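Local atomic coordinates of Ral guanine nucleotide dissociation stimulator-like 2 (Mus musculus, PDB entry 4JGW), a protein that probably acts as a guanine nucleotide exchange factor for small G proteins and associates in vitro with the GTP-bound forms of Rap1A and H-Ras. Residues M73-A78 with I414-R419; T251-V256 with V388-T393; A327-T332 with R338-L343. All coordinates share one frame; numbering follows the deposited sequence.

Interaction 1: M73-A78 with I414-R419; sequences MMFTPA and INFDKR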
ATOM      1  N   MET A  73      -3.425  20.670   7.803  1.00 25.69           N
ATOM      2  CA  MET A  73      -2.205  19.852   7.805  1.00 25.85           C
ATOM      3  C   MET A  73      -2.240  18.580   6.949  1.00 25.63           C
ATOM      4  O   MET A  73      -1.191  18.114   6.507  1.00 25.57           O
ATOM      5  CB  MET A  73      -1.683  19.569   9.227  1.00 26.10           C
ATOM      6  CG  MET A  73      -2.676  19.739  10.355  1.00 26.90           C
ATOM      7  SD  MET A  73      -1.894  19.661  11.985  1.00 27.87           S
ATOM      8  CE  MET A  73      -1.629  21.391  12.363  1.00 28.57           C
ATOM      9  N   MET A  74      -3.428  18.034   6.697  1.00 25.44           N
ATOM     10  CA  MET A  74      -3.539  16.850   5.845  1.00 25.38           C
ATOM     11  C   MET A  74      -3.444  17.174   4.349  1.00 25.26           C
ATOM     12  O   MET A  74      -3.098  16.305   3.549  1.00 25.18           O
ATOM     13  CB  MET A  74      -4.818  16.053   6.142  1.00 25.43           C
ATOM     14  CG  MET A  74      -4.825  14.663   5.490  1.00 25.87           C
ATOM     15  SD  MET A  74      -6.329  13.695   5.702  1.00 26.78           S
ATOM     16  CE  MET A  74      -6.243  13.296   7.450  1.00 25.71           C
ATOM     17  N   PHE A  75      -3.733  18.423   3.981  1.00 25.08           N
ATOM     18  CA  PHE A  75      -3.886  18.790   2.572  1.00 24.98           C
ATOM     19  C   PHE A  75      -2.680  18.472   1.688  1.00 25.03           C
ATOM     20  O   PHE A  75      -2.820  17.790   0.673  1.00 24.98           O
ATOM     21  CB  PHE A  75      -4.266  20.264   2.406  1.00 24.83           C
ATOM     22  CG  PHE A  75      -4.474  20.664   0.974  1.00 24.49           C
ATOM     23  CD1 PHE A  75      -5.684  20.410   0.340  1.00 24.32           C
ATOM     24  CD2 PHE A  75      -3.449  21.263   0.250  1.00 24.28           C
ATOM     25  CE1 PHE A  75      -5.877  20.758  -0.987  1.00 24.36           C
ATOM     26  CE2 PHE A  75      -3.634  21.618  -1.081  1.00 24.03           C
ATOM     27  CZ  PHE A  75      -4.849  21.367  -1.700  1.00 24.25           C
ATOM     28  N   THR A  76      -1.514  18.984   2.075  1.00 25.06           N
ATOM     29  CA  THR A  76      -0.290  18.839   1.291  1.00 24.98           C
ATOM     30  C   THR A  76       0.113  17.372   1.058  1.00 25.09           C
ATOM     31  O   THR A  76       0.295  16.971  -0.091  1.00 25.19           O
ATOM     32  CB  THR A  76       0.877  19.661   1.906  1.00 25.02           C
ATOM     33  OG1 THR A  76       0.465  21.025   2.060  1.00 24.99           O
ATOM     34  CG2 THR A  76       2.125  19.604   1.030  1.00 24.48           C
ATOM     35  N   PRO A  77       0.247  16.567   2.134  1.00 25.21           N
ATOM     36  CA  PRO A  77       0.625  15.170   1.899  1.00 25.41           C
ATOM     37  C   PRO A  77      -0.451  14.361   1.168  1.00 25.65           C
ATOM     38  O   PRO A  77      -0.117  13.495   0.360  1.00 25.58           O
ATOM     39  CB  PRO A  77       0.855  14.620   3.313  1.00 25.33           C
ATOM     40  CG  PRO A  77       0.071  15.520   4.206  1.00 25.29           C
ATOM     41  CD  PRO A  77       0.163  16.873   3.576  1.00 25.18           C
ATOM     42  N   ALA A  78      -1.723  14.651   1.446  1.00 25.95           N
ATOM     43  CA  ALA A  78      -2.839  13.984   0.774  1.00 26.22           C
ATOM     44  C   ALA A  78      -2.865  14.267  -0.724  1.00 26.50           C
ATOM     45  O   ALA A  78      -3.033  13.345  -1.521  1.00 26.56           O
ATOM     46  CB  ALA A  78      -4.171  14.367   1.416  1.00 26.21           C
ATOM     47  N   ILE A 414     -13.093  19.213  -7.784  1.00 36.12           N
ATOM     48  CA  ILE A 414     -12.545  17.954  -7.290  1.00 35.29           C
ATOM     49  C   ILE A 414     -12.983  17.754  -5.837  1.00 34.61           C
ATOM     50  O   ILE A 414     -12.744  18.613  -4.986  1.00 34.50           O
ATOM     51  CB  ILE A 414     -10.999  17.914  -7.426  1.00 35.40           C
ATOM     52  CG1 ILE A 414     -10.605  17.839  -8.907  1.00 35.51           C
ATOM     53  CG2 ILE A 414     -10.403  16.733  -6.647  1.00 35.07           C
ATOM     54  CD1 ILE A 414      -9.206  18.341  -9.209  1.00 35.93           C
ATOM     55  N   ASN A 415     -13.652  16.635  -5.573  1.00 33.68           N
ATOM     56  CA  ASN A 415     -14.085  16.289  -4.221  1.00 32.96           C
ATOM     57  C   ASN A 415     -12.891  15.833  -3.382  1.00 32.39           C
ATOM     58  O   ASN A 415     -12.550  14.649  -3.365  1.00 32.36           O
ATOM     59  CB  ASN A 415     -15.182  15.214  -4.265  1.00 32.90           C
ATOM     60  CG  ASN A 415     -15.602  14.733  -2.880  1.00 32.83           C
ATOM     61  OD1 ASN A 415     -15.501  15.461  -1.893  1.00 33.01           O
ATOM     62  ND2 ASN A 415     -16.078  13.495  -2.808  1.00 32.51           N
ATOM     63  N   PHE A 416     -12.263  16.778  -2.686  1.00 31.74           N
ATOM     64  CA  PHE A 416     -11.033  16.485  -1.953  1.00 31.02           C
ATOM     65  C   PHE A 416     -11.250  15.633  -0.704  1.00 30.62           C
ATOM     66  O   PHE A 416     -10.329  14.955  -0.254  1.00 30.62           O
ATOM     67  CB  PHE A 416     -10.248  17.759  -1.624  1.00 31.01           C
ATOM     68  CG  PHE A 416      -8.778  17.518  -1.402  1.00 30.51           C
ATOM     69  CD1 PHE A 416      -7.907  17.424  -2.484  1.00 29.95           C
ATOM     70  CD2 PHE A 416      -8.266  17.372  -0.114  1.00 29.49           C
ATOM     71  CE1 PHE A 416      -6.545  17.194  -2.288  1.00 29.98           C
ATOM     72  CE2 PHE A 416      -6.911  17.139   0.093  1.00 29.77           C
ATOM     73  CZ  PHE A 416      -6.046  17.054  -0.996  1.00 29.92           C
ATOM     74  N   ASP A 417     -12.468  15.663  -0.159  1.00 30.21           N
ATOM     75  CA  ASP A 417     -12.850  14.783   0.948  1.00 29.67           C
ATOM     76  C   ASP A 417     -12.492  13.330   0.643  1.00 29.16           C
ATOM     77  O   ASP A 417     -11.946  12.627   1.495  1.00 29.10           O
ATOM     78  CB  ASP A 417     -14.349  14.898   1.246  1.00 29.91           C
ATOM     79  CG  ASP A 417     -14.710  16.180   1.981  1.00 30.31           C
ATOM     80  OD1 ASP A 417     -13.799  16.964   2.326  1.00 30.73           O
ATOM     81  OD2 ASP A 417     -15.914  16.400   2.219  1.00 30.43           O
ATOM     82  N   LYS A 418     -12.793  12.899  -0.581  1.00 28.61           N
ATOM     83  CA  LYS A 418     -12.443  11.562  -1.060  1.00 27.95           C
ATOM     84  C   LYS A 418     -10.945  11.293  -0.904  1.00 27.51           C
ATOM     85  O   LYS A 418     -10.545  10.213  -0.464  1.00 27.25           O
ATOM     86  CB  LYS A 418     -12.864  11.394  -2.529  1.00 27.98           C
ATOM     87  CG  LYS A 418     -12.513  10.039  -3.133  1.00 27.75           C
ATOM     88  CD  LYS A 418     -13.151   9.842  -4.499  1.00 27.99           C
ATOM     89  CE  LYS A 418     -12.869   8.437  -5.019  1.00 28.30           C
ATOM     90  NZ  LYS A 418     -13.728   8.072  -6.177  1.00 28.20           N
ATOM     91  N   ARG A 419     -10.133  12.288  -1.254  1.00 27.14           N
ATOM     92  CA  ARG A 419      -8.673  12.157  -1.235  1.00 26.93           C
ATOM     93  C   ARG A 419      -8.102  12.094   0.182  1.00 26.77           C
ATOM     94  O   ARG A 419      -7.073  11.453   0.412  1.00 26.61           O
ATOM     95  CB  ARG A 419      -8.012  13.287  -2.036  1.00 26.85           C
ATOM     96  CG  ARG A 419      -8.533  13.446  -3.466  1.00 26.93           C
ATOM     97  CD  ARG A 419      -8.455  12.141  -4.250  1.00 26.78           C
ATOM     98  NE  ARG A 419      -9.288  12.165  -5.451  1.00 27.18           N
ATOM     99  CZ  ARG A 419      -9.580  11.096  -6.190  1.00 27.04           C
ATOM    100  NH1 ARG A 419      -9.115   9.898  -5.857  1.00 26.80           N
ATOM    101  NH2 ARG A 419     -10.344  11.224  -7.264  1.00 26.72           N
TER
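F416 reaches across to F75 and A78 and makes a buried contact carried by apolar side chains, with no hydrogen bond between the segments, joining the Ras exchanger motif region to the catalytic exchange-factor region of the chain. From CA its CB already heads toward 73-78, and a chi1 of -156°, with CG anti to the backbone N, turns the ring on toward F75. The base of the ring is only lightly engaged: CD2 has F75 CD1 at 4.0 Å, while CD1 stays more distant. One atom further out the contact tightens, with F416 CE2 and F75 CD1 3.5 Å apart and F416 CE1 coming within 3.9 Å of F75 CE1. The tip, CZ, sits between side chain and backbone, since it nears F75 CD1 and also lies 3.7 Å from the carbonyl oxygen F75 O. A78 adds its methyl, CB, 4.1 Å from F416 CZ, coming in obliquely to the ring.

The two phenyl rings are inclined by 32° with centroids 4.7 Å apart, a tilted pair in which the CD1-CE1 side of F75 lies over the outer part of one F416 face. On the opposite face R419 CB rests over the ring centre, 4.1 Å above the plane, so F416 is held between F75 of the other segment and R419, three residues later in its own. The guanidinium of R419 leads off elsewhere, to salt bridges with E422 and D407.

Around this contact, H62 meets F75 edge-to-face and L63 of helix 56-63 also touches it, while L51 of strand 46-54 packs on F416. Just before F416, I414 bonds through its backbone to G54, adding strand 414-415 to the edge of the antiparallel sheet; helix 416-436 then runs on past helix 75-82, where F423 receives M74, P77 and A78.

Interaction 2: T251-V256 with V388-T393; sequences TQFNKV and VPYLGT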
ATOM      1  N   THR A 251       1.592 -11.168  -7.149  1.00 33.54           N
ATOM      2  CA  THR A 251       2.239 -12.282  -7.841  1.00 33.40           C
ATOM      3  C   THR A 251       2.893 -13.238  -6.841  1.00 33.24           C
ATOM      4  O   THR A 251       2.669 -14.448  -6.904  1.00 33.41           O
ATOM      5  CB  THR A 251       3.281 -11.785  -8.880  1.00 33.47           C
ATOM      6  OG1 THR A 251       2.663 -10.847  -9.770  1.00 33.43           O
ATOM      7  CG2 THR A 251       3.843 -12.948  -9.697  1.00 33.33           C
ATOM      8  N   GLN A 252       3.680 -12.686  -5.915  1.00 32.94           N
ATOM      9  CA  GLN A 252       4.341 -13.471  -4.871  1.00 32.68           C
ATOM     10  C   GLN A 252       3.334 -14.137  -3.939  1.00 32.61           C
ATOM     11  O   GLN A 252       3.505 -15.300  -3.574  1.00 32.62           O
ATOM     12  CB  GLN A 252       5.331 -12.608  -4.079  1.00 32.66           C
ATOM     13  CG  GLN A 252       6.065 -13.325  -2.936  1.00 32.49           C
ATOM     14  CD  GLN A 252       6.991 -14.446  -3.403  1.00 32.02           C
ATOM     15  OE1 GLN A 252       7.491 -14.432  -4.525  1.00 32.39           O
ATOM     16  NE2 GLN A 252       7.228 -15.412  -2.529  1.00 31.87           N
ATOM     17  N   PHE A 253       2.287 -13.399  -3.565  1.00 32.51           N
ATOM     18  CA  PHE A 253       1.180 -13.959  -2.789  1.00 32.37           C
ATOM     19  C   PHE A 253       0.597 -15.193  -3.481  1.00 32.54           C
ATOM     20  O   PHE A 253       0.381 -16.223  -2.838  1.00 32.45           O
ATOM     21  CB  PHE A 253       0.086 -12.905  -2.558  1.00 32.27           C
ATOM     22  CG  PHE A 253      -1.176 -13.457  -1.944  1.00 31.69           C
ATOM     23  CD1 PHE A 253      -1.341 -13.476  -0.563  1.00 31.12           C
ATOM     24  CD2 PHE A 253      -2.203 -13.951  -2.750  1.00 31.14           C
ATOM     25  CE1 PHE A 253      -2.505 -13.981   0.010  1.00 31.07           C
ATOM     26  CE2 PHE A 253      -3.369 -14.465  -2.190  1.00 30.93           C
ATOM     27  CZ  PHE A 253      -3.521 -14.481  -0.806  1.00 31.08           C
ATOM     28  N   ASN A 254       0.355 -15.076  -4.788  1.00 32.65           N
ATOM     29  CA  ASN A 254      -0.190 -16.170  -5.594  1.00 32.87           C
ATOM     30  C   ASN A 254       0.785 -17.336  -5.767  1.00 32.96           C
ATOM     31  O   ASN A 254       0.361 -18.488  -5.865  1.00 32.95           O
ATOM     32  CB  ASN A 254      -0.651 -15.661  -6.966  1.00 32.96           C
ATOM     33  CG  ASN A 254      -1.898 -14.780  -6.888  1.00 33.32           C
ATOM     34  OD1 ASN A 254      -2.681 -14.853  -5.937  1.00 33.78           O
ATOM     35  ND2 ASN A 254      -2.091 -13.952  -7.908  1.00 33.39           N
ATOM     36  N   LYS A 255       2.082 -17.028  -5.807  1.00 33.13           N
ATOM     37  CA  LYS A 255       3.129 -18.052  -5.891  1.00 33.19           C
ATOM     38  C   LYS A 255       3.179 -18.910  -4.629  1.00 33.12           C
ATOM     39  O   LYS A 255       3.354 -20.130  -4.708  1.00 33.14           O
ATOM     40  CB  LYS A 255       4.504 -17.422  -6.142  1.00 33.34           C
ATOM     41  CG  LYS A 255       4.755 -17.000  -7.579  1.00 33.80           C
ATOM     42  CD  LYS A 255       6.197 -16.537  -7.775  1.00 34.83           C
ATOM     43  CE  LYS A 255       6.362 -15.798  -9.100  1.00 34.99           C
ATOM     44  NZ  LYS A 255       7.752 -15.289  -9.295  1.00 35.33           N
ATOM     45  N   VAL A 256       3.023 -18.266  -3.473  1.00 32.88           N
ATOM     46  CA  VAL A 256       3.018 -18.958  -2.184  1.00 32.59           C
ATOM     47  C   VAL A 256       1.786 -19.859  -2.074  1.00 32.60           C
ATOM     48  O   VAL A 256       1.900 -21.036  -1.723  1.00 32.53           O
ATOM     49  CB  VAL A 256       3.095 -17.960  -0.994  1.00 32.55           C
ATOM     50  CG1 VAL A 256       2.969 -18.685   0.343  1.00 32.23           C
ATOM     51  CG2 VAL A 256       4.395 -17.169  -1.044  1.00 32.30           C
ATOM     52  N   VAL A 388       4.107  -7.769   8.036  1.00 31.50           N
ATOM     53  CA  VAL A 388       3.711  -7.737   6.627  1.00 31.21           C
ATOM     54  C   VAL A 388       2.205  -7.987   6.541  1.00 31.24           C
ATOM     55  O   VAL A 388       1.743  -9.098   6.809  1.00 31.25           O
ATOM     56  CB  VAL A 388       4.453  -8.790   5.752  1.00 31.25           C
ATOM     57  CG1 VAL A 388       4.052  -8.641   4.286  1.00 30.84           C
ATOM     58  CG2 VAL A 388       5.961  -8.673   5.893  1.00 30.78           C
ATOM     59  N   PRO A 389       1.431  -6.950   6.178  1.00 31.24           N
ATOM     60  CA  PRO A 389      -0.011  -7.130   6.067  1.00 31.31           C
ATOM     61  C   PRO A 389      -0.402  -7.845   4.778  1.00 31.21           C
ATOM     62  O   PRO A 389       0.351  -7.824   3.799  1.00 31.16           O
ATOM     63  CB  PRO A 389      -0.536  -5.694   6.044  1.00 31.30           C
ATOM     64  CG  PRO A 389       0.555  -4.912   5.436  1.00 31.31           C
ATOM     65  CD  PRO A 389       1.839  -5.570   5.859  1.00 31.20           C
ATOM     66  N   TYR A 390      -1.567  -8.485   4.796  1.00 31.25           N
ATOM     67  CA  TYR A 390      -2.198  -8.952   3.572  1.00 31.47           C
ATOM     68  C   TYR A 390      -2.766  -7.725   2.867  1.00 31.40           C
ATOM     69  O   TYR A 390      -3.664  -7.058   3.383  1.00 31.46           O
ATOM     70  CB  TYR A 390      -3.291  -9.988   3.872  1.00 31.58           C
ATOM     71  CG  TYR A 390      -4.172 -10.326   2.683  1.00 32.26           C
ATOM     72  CD1 TYR A 390      -3.619 -10.772   1.481  1.00 32.87           C
ATOM     73  CD2 TYR A 390      -5.559 -10.200   2.763  1.00 32.79           C
ATOM     74  CE1 TYR A 390      -4.424 -11.075   0.387  1.00 33.66           C
ATOM     75  CE2 TYR A 390      -6.372 -10.506   1.676  1.00 33.06           C
ATOM     76  CZ  TYR A 390      -5.797 -10.943   0.492  1.00 33.72           C
ATOM     77  OH  TYR A 390      -6.594 -11.253  -0.587  1.00 34.86           O
ATOM     78  N   LEU A 391      -2.213  -7.427   1.694  1.00 31.48           N
ATOM     79  CA  LEU A 391      -2.533  -6.203   0.965  1.00 31.58           C
ATOM     80  C   LEU A 391      -3.970  -6.172   0.434  1.00 31.74           C
ATOM     81  O   LEU A 391      -4.566  -5.100   0.312  1.00 31.53           O
ATOM     82  CB  LEU A 391      -1.527  -5.983  -0.172  1.00 31.49           C
ATOM     83  CG  LEU A 391      -1.528  -4.642  -0.918  1.00 31.38           C
ATOM     84  CD1 LEU A 391      -1.355  -3.456   0.032  1.00 31.09           C
ATOM     85  CD2 LEU A 391      -0.446  -4.637  -1.981  1.00 31.23           C
ATOM     86  N   GLY A 392      -4.515  -7.351   0.137  1.00 32.01           N
ATOM     87  CA  GLY A 392      -5.861  -7.487  -0.430  1.00 32.30           C
ATOM     88  C   GLY A 392      -6.960  -6.755   0.319  1.00 32.48           C
ATOM     89  O   GLY A 392      -7.901  -6.251  -0.294  1.00 32.45           O
ATOM     90  N   THR A 393      -6.835  -6.695   1.641  1.00 32.83           N
ATOM     91  CA  THR A 393      -7.791  -5.988   2.493  1.00 33.21           C
ATOM     92  C   THR A 393      -7.737  -4.472   2.270  1.00 33.20           C
ATOM     93  O   THR A 393      -8.770  -3.800   2.289  1.00 33.38           O
ATOM     94  CB  THR A 393      -7.561  -6.312   3.984  1.00 33.31           C
ATOM     95  OG1 THR A 393      -7.313  -7.716   4.138  1.00 34.02           O
ATOM     96  CG2 THR A 393      -8.779  -5.927   4.820  1.00 33.76           C
TER
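F253 and Y390 form an inclined aromatic pair at the surface of the catalytic exchange-factor region, where the middle of helix 244-264 faces the turn that leads into helix 392-404. The contact is small, burying 83 Å² in all, and these two side chains carry it without any hydrogen bond between the segments. The ring centroids are 5.2 Å apart and the planes make an angle of 33°, so the rings neither lie flat on each other nor meet at right angles. Closest are two corresponding ring atoms, F253 CE1 and Y390 CE1, at 3.5 Å. From there the contact spreads along one side of each ring: Y390 CD1 also nears F253 CE1, at 3.7 Å, and F253 CZ lies at the same distance from Y390 CE1.

In both residues chi1 is near 180° (171° for F253), CG lying across the CA-CB bond from N, but F253 starts out toward its partner, whereas Y390 gains the contact further along, through its ring. Each ring also has a neighbour from its own segment. The amide nitrogen G392 N lies 3.6 Å above the centre of one Y390 face, so the chain just after Y390 doubles back over its own ring, and N254 OD1 lies in the plane of the F253 ring at its edge.

Helix 307-318 passes beside the pair and touches both partners, A312 packing on F253 and the ring of Y311 meeting that of Y390. On the flanks, V256 lies against the same helix through S309 and A312, while Q252 and P389 pack on helix 203-219, so that three helices and the turn before helix 392-404 gather here.

Interaction 3: A327-T332 with R338-L343; sequences AAWGET and RVFSSL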
ATOM      1  N   ALA A 327      -9.727 -37.673   2.789  1.00 40.40           N
ATOM      2  CA  ALA A 327      -8.892 -38.766   3.278  1.00 40.32           C
ATOM      3  C   ALA A 327      -7.615 -38.203   3.896  1.00 40.24           C
ATOM      4  O   ALA A 327      -7.219 -38.605   4.992  1.00 40.18           O
ATOM      5  CB  ALA A 327      -8.570 -39.747   2.157  1.00 40.31           C
ATOM      6  N   ALA A 328      -6.994 -37.260   3.189  1.00 40.19           N
ATOM      7  CA  ALA A 328      -5.796 -36.575   3.670  1.00 40.24           C
ATOM      8  C   ALA A 328      -6.080 -35.775   4.942  1.00 40.30           C
ATOM      9  O   ALA A 328      -5.341 -35.886   5.921  1.00 40.23           O
ATOM     10  CB  ALA A 328      -5.226 -35.678   2.585  1.00 40.09           C
ATOM     11  N   TRP A 329      -7.155 -34.985   4.925  1.00 40.42           N
ATOM     12  CA  TRP A 329      -7.589 -34.234   6.107  1.00 40.65           C
ATOM     13  C   TRP A 329      -7.926 -35.170   7.270  1.00 40.90           C
ATOM     14  O   TRP A 329      -7.654 -34.852   8.431  1.00 40.85           O
ATOM     15  CB  TRP A 329      -8.790 -33.340   5.784  1.00 40.59           C
ATOM     16  CG  TRP A 329      -8.440 -32.069   5.053  1.00 40.51           C
ATOM     17  CD1 TRP A 329      -8.773 -31.745   3.769  1.00 40.30           C
ATOM     18  CD2 TRP A 329      -7.697 -30.954   5.566  1.00 40.38           C
ATOM     19  NE1 TRP A 329      -8.285 -30.501   3.450  1.00 40.19           N
ATOM     20  CE2 TRP A 329      -7.619 -29.993   4.534  1.00 40.26           C
ATOM     21  CE3 TRP A 329      -7.089 -30.675   6.799  1.00 40.26           C
ATOM     22  CZ2 TRP A 329      -6.956 -28.771   4.694  1.00 40.30           C
ATOM     23  CZ3 TRP A 329      -6.429 -29.458   6.957  1.00 40.18           C
ATOM     24  CH2 TRP A 329      -6.370 -28.523   5.909  1.00 40.19           C
ATOM     25  N   GLY A 330      -8.504 -36.326   6.941  1.00 41.13           N
ATOM     26  CA  GLY A 330      -8.836 -37.353   7.926  1.00 41.41           C
ATOM     27  C   GLY A 330      -7.633 -37.964   8.623  1.00 41.65           C
ATOM     28  O   GLY A 330      -7.766 -38.528   9.710  1.00 41.74           O
ATOM     29  N   GLU A 331      -6.460 -37.852   7.999  1.00 41.84           N
ATOM     30  CA  GLU A 331      -5.209 -38.356   8.576  1.00 42.12           C
ATOM     31  C   GLU A 331      -4.416 -37.272   9.318  1.00 42.23           C
ATOM     32  O   GLU A 331      -3.388 -37.557   9.936  1.00 42.29           O
ATOM     33  CB  GLU A 331      -4.332 -39.008   7.496  1.00 42.14           C
ATOM     34  CG  GLU A 331      -4.902 -40.290   6.883  1.00 42.31           C
ATOM     35  CD  GLU A 331      -5.088 -41.412   7.896  1.00 42.59           C
ATOM     36  OE1 GLU A 331      -4.252 -41.548   8.818  1.00 42.55           O
ATOM     37  OE2 GLU A 331      -6.076 -42.164   7.764  1.00 43.01           O
ATOM     38  N   THR A 332      -4.902 -36.035   9.251  1.00 42.44           N
ATOM     39  CA  THR A 332      -4.269 -34.898   9.919  1.00 42.73           C
ATOM     40  C   THR A 332      -4.524 -34.947  11.428  1.00 42.95           C
ATOM     41  O   THR A 332      -5.658 -35.160  11.864  1.00 42.89           O
ATOM     42  CB  THR A 332      -4.766 -33.558   9.320  1.00 42.71           C
ATOM     43  OG1 THR A 332      -4.452 -33.516   7.922  1.00 42.55           O
ATOM     44  CG2 THR A 332      -4.121 -32.359  10.013  1.00 42.76           C
ATOM     45  N   ARG A 338      -6.828 -27.909  14.964  1.00 45.60           N
ATOM     46  CA  ARG A 338      -7.200 -26.817  15.867  1.00 45.75           C
ATOM     47  C   ARG A 338      -6.405 -25.544  15.583  1.00 45.83           C
ATOM     48  O   ARG A 338      -6.944 -24.440  15.679  1.00 45.88           O
ATOM     49  CB  ARG A 338      -7.027 -27.237  17.330  1.00 45.77           C
ATOM     50  N   VAL A 339      -5.129 -25.707  15.237  1.00 45.96           N
ATOM     51  CA  VAL A 339      -4.283 -24.590  14.811  1.00 46.04           C
ATOM     52  C   VAL A 339      -4.810 -23.993  13.505  1.00 46.17           C
ATOM     53  O   VAL A 339      -4.908 -22.772  13.372  1.00 46.27           O
ATOM     54  CB  VAL A 339      -2.791 -25.011  14.662  1.00 46.07           C
ATOM     55  CG1 VAL A 339      -1.983 -23.940  13.930  1.00 45.77           C
ATOM     56  CG2 VAL A 339      -2.171 -25.297  16.028  1.00 45.94           C
ATOM     57  N   PHE A 340      -5.160 -24.863  12.557  1.00 46.27           N
ATOM     58  CA  PHE A 340      -5.678 -24.439  11.256  1.00 46.45           C
ATOM     59  C   PHE A 340      -7.006 -23.682  11.360  1.00 46.75           C
ATOM     60  O   PHE A 340      -7.196 -22.674  10.682  1.00 46.74           O
ATOM     61  CB  PHE A 340      -5.806 -25.636  10.306  1.00 46.30           C
ATOM     62  CG  PHE A 340      -6.353 -25.283   8.949  1.00 45.60           C
ATOM     63  CD1 PHE A 340      -5.658 -24.428   8.101  1.00 45.00           C
ATOM     64  CD2 PHE A 340      -7.561 -25.817   8.515  1.00 45.05           C
ATOM     65  CE1 PHE A 340      -6.163 -24.102   6.847  1.00 44.92           C
ATOM     66  CE2 PHE A 340      -8.073 -25.498   7.261  1.00 44.76           C
ATOM     67  CZ  PHE A 340      -7.372 -24.639   6.425  1.00 44.55           C
ATOM     68  N   SER A 341      -7.912 -24.172  12.206  1.00 47.25           N
ATOM     69  CA  SER A 341      -9.184 -23.493  12.475  1.00 47.78           C
ATOM     70  C   SER A 341      -8.955 -22.104  13.072  1.00 48.10           C
ATOM     71  O   SER A 341      -9.627 -21.140  12.695  1.00 48.21           O
ATOM     72  CB  SER A 341     -10.056 -24.327  13.418  1.00 47.75           C
ATOM     73  OG  SER A 341     -10.363 -25.587  12.851  1.00 48.03           O
ATOM     74  N   SER A 342      -7.999 -22.020  13.997  1.00 48.47           N
ATOM     75  CA  SER A 342      -7.599 -20.763  14.626  1.00 48.87           C
ATOM     76  C   SER A 342      -7.021 -19.781  13.605  1.00 49.16           C
ATOM     77  O   SER A 342      -7.215 -18.571  13.726  1.00 49.30           O
ATOM     78  CB  SER A 342      -6.584 -21.032  15.744  1.00 48.86           C
ATOM     79  OG  SER A 342      -6.175 -19.834  16.379  1.00 48.94           O
ATOM     80  N   LEU A 343      -6.316 -20.311  12.606  1.00 49.51           N
ATOM     81  CA  LEU A 343      -5.767 -19.497  11.520  1.00 49.84           C
ATOM     82  C   LEU A 343      -6.846 -19.053  10.536  1.00 50.13           C
ATOM     83  O   LEU A 343      -6.745 -17.978   9.941  1.00 50.17           O
ATOM     84  CB  LEU A 343      -4.659 -20.251  10.776  1.00 49.78           C
ATOM     85  CG  LEU A 343      -3.319 -20.449  11.491  1.00 49.80           C
ATOM     86  CD1 LEU A 343      -2.486 -21.504  10.779  1.00 49.48           C
ATOM     87  CD2 LEU A 343      -2.545 -19.138  11.615  1.00 49.82           C
TER
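W329 and F340 touch across the short connection between two consecutive helices, 326-330 and 334-344, of the Ras-GEF (CDC25-homology) domain. The apolar contact between the segments consists of these two aromatic side chains. The benzo part of the indole meets the phenyl: W329 CH2 stands over one face of the F340 ring, displaced toward its rim, and approaches F340 CE2 to 3.7 Å. The planes are near parallel, 30° apart, but the six-membered ring of W329 and the phenyl are slid so far, centroids 5.2 Å apart, that they barely overlap. A trans chi1 of 179° directs the phenyl of F340 off helix 334-344 toward the tryptophan. V314, L317 and Q318 of helix 307-318 pack on F340, and L337 touches W329.

Polar bonds hold the tryptophan and the turn from outside the aromatic pair. W329 NE1 is bonded to the carbonyl of I322, which fixes the far side of the indole, and the carboxylate of E470 accepts hydrogen bonds from the backbone N-H groups of A327 and A328. Further along the segment, T332 N bonds to W329 O. The carbonyl of A328 takes two donors from opposite faces of its plane: E331 N at 3.1 Å from A328 O, and the hydroxyl T332 OG1, which is 3.2 Å from A328 O and tilted 30° from the carbonyl plane.

In the fold
The three contacts are nested along the chain: interaction 3 lies inside the loop closed by interaction 2, which in turn lies inside that closed by interaction 1. Interaction 1 joins the N-terminal exchanger motif to the catalytic part, whereas interactions 2 and 3 lie within the Ras-GEF catalytic region. Centres of 1 and 2 are 28 Å apart, those of 2 and 3 are 23 Å apart, and 1 and 3, at 47 Å, fall on opposite sides of the chain's centre. Helix 307-318 borders both 2 and 3. Helix 392-404, entered at interaction 2, is followed by strand 414-415 and helix 416-436 of interaction 1, which links the helical core to the N-terminal part.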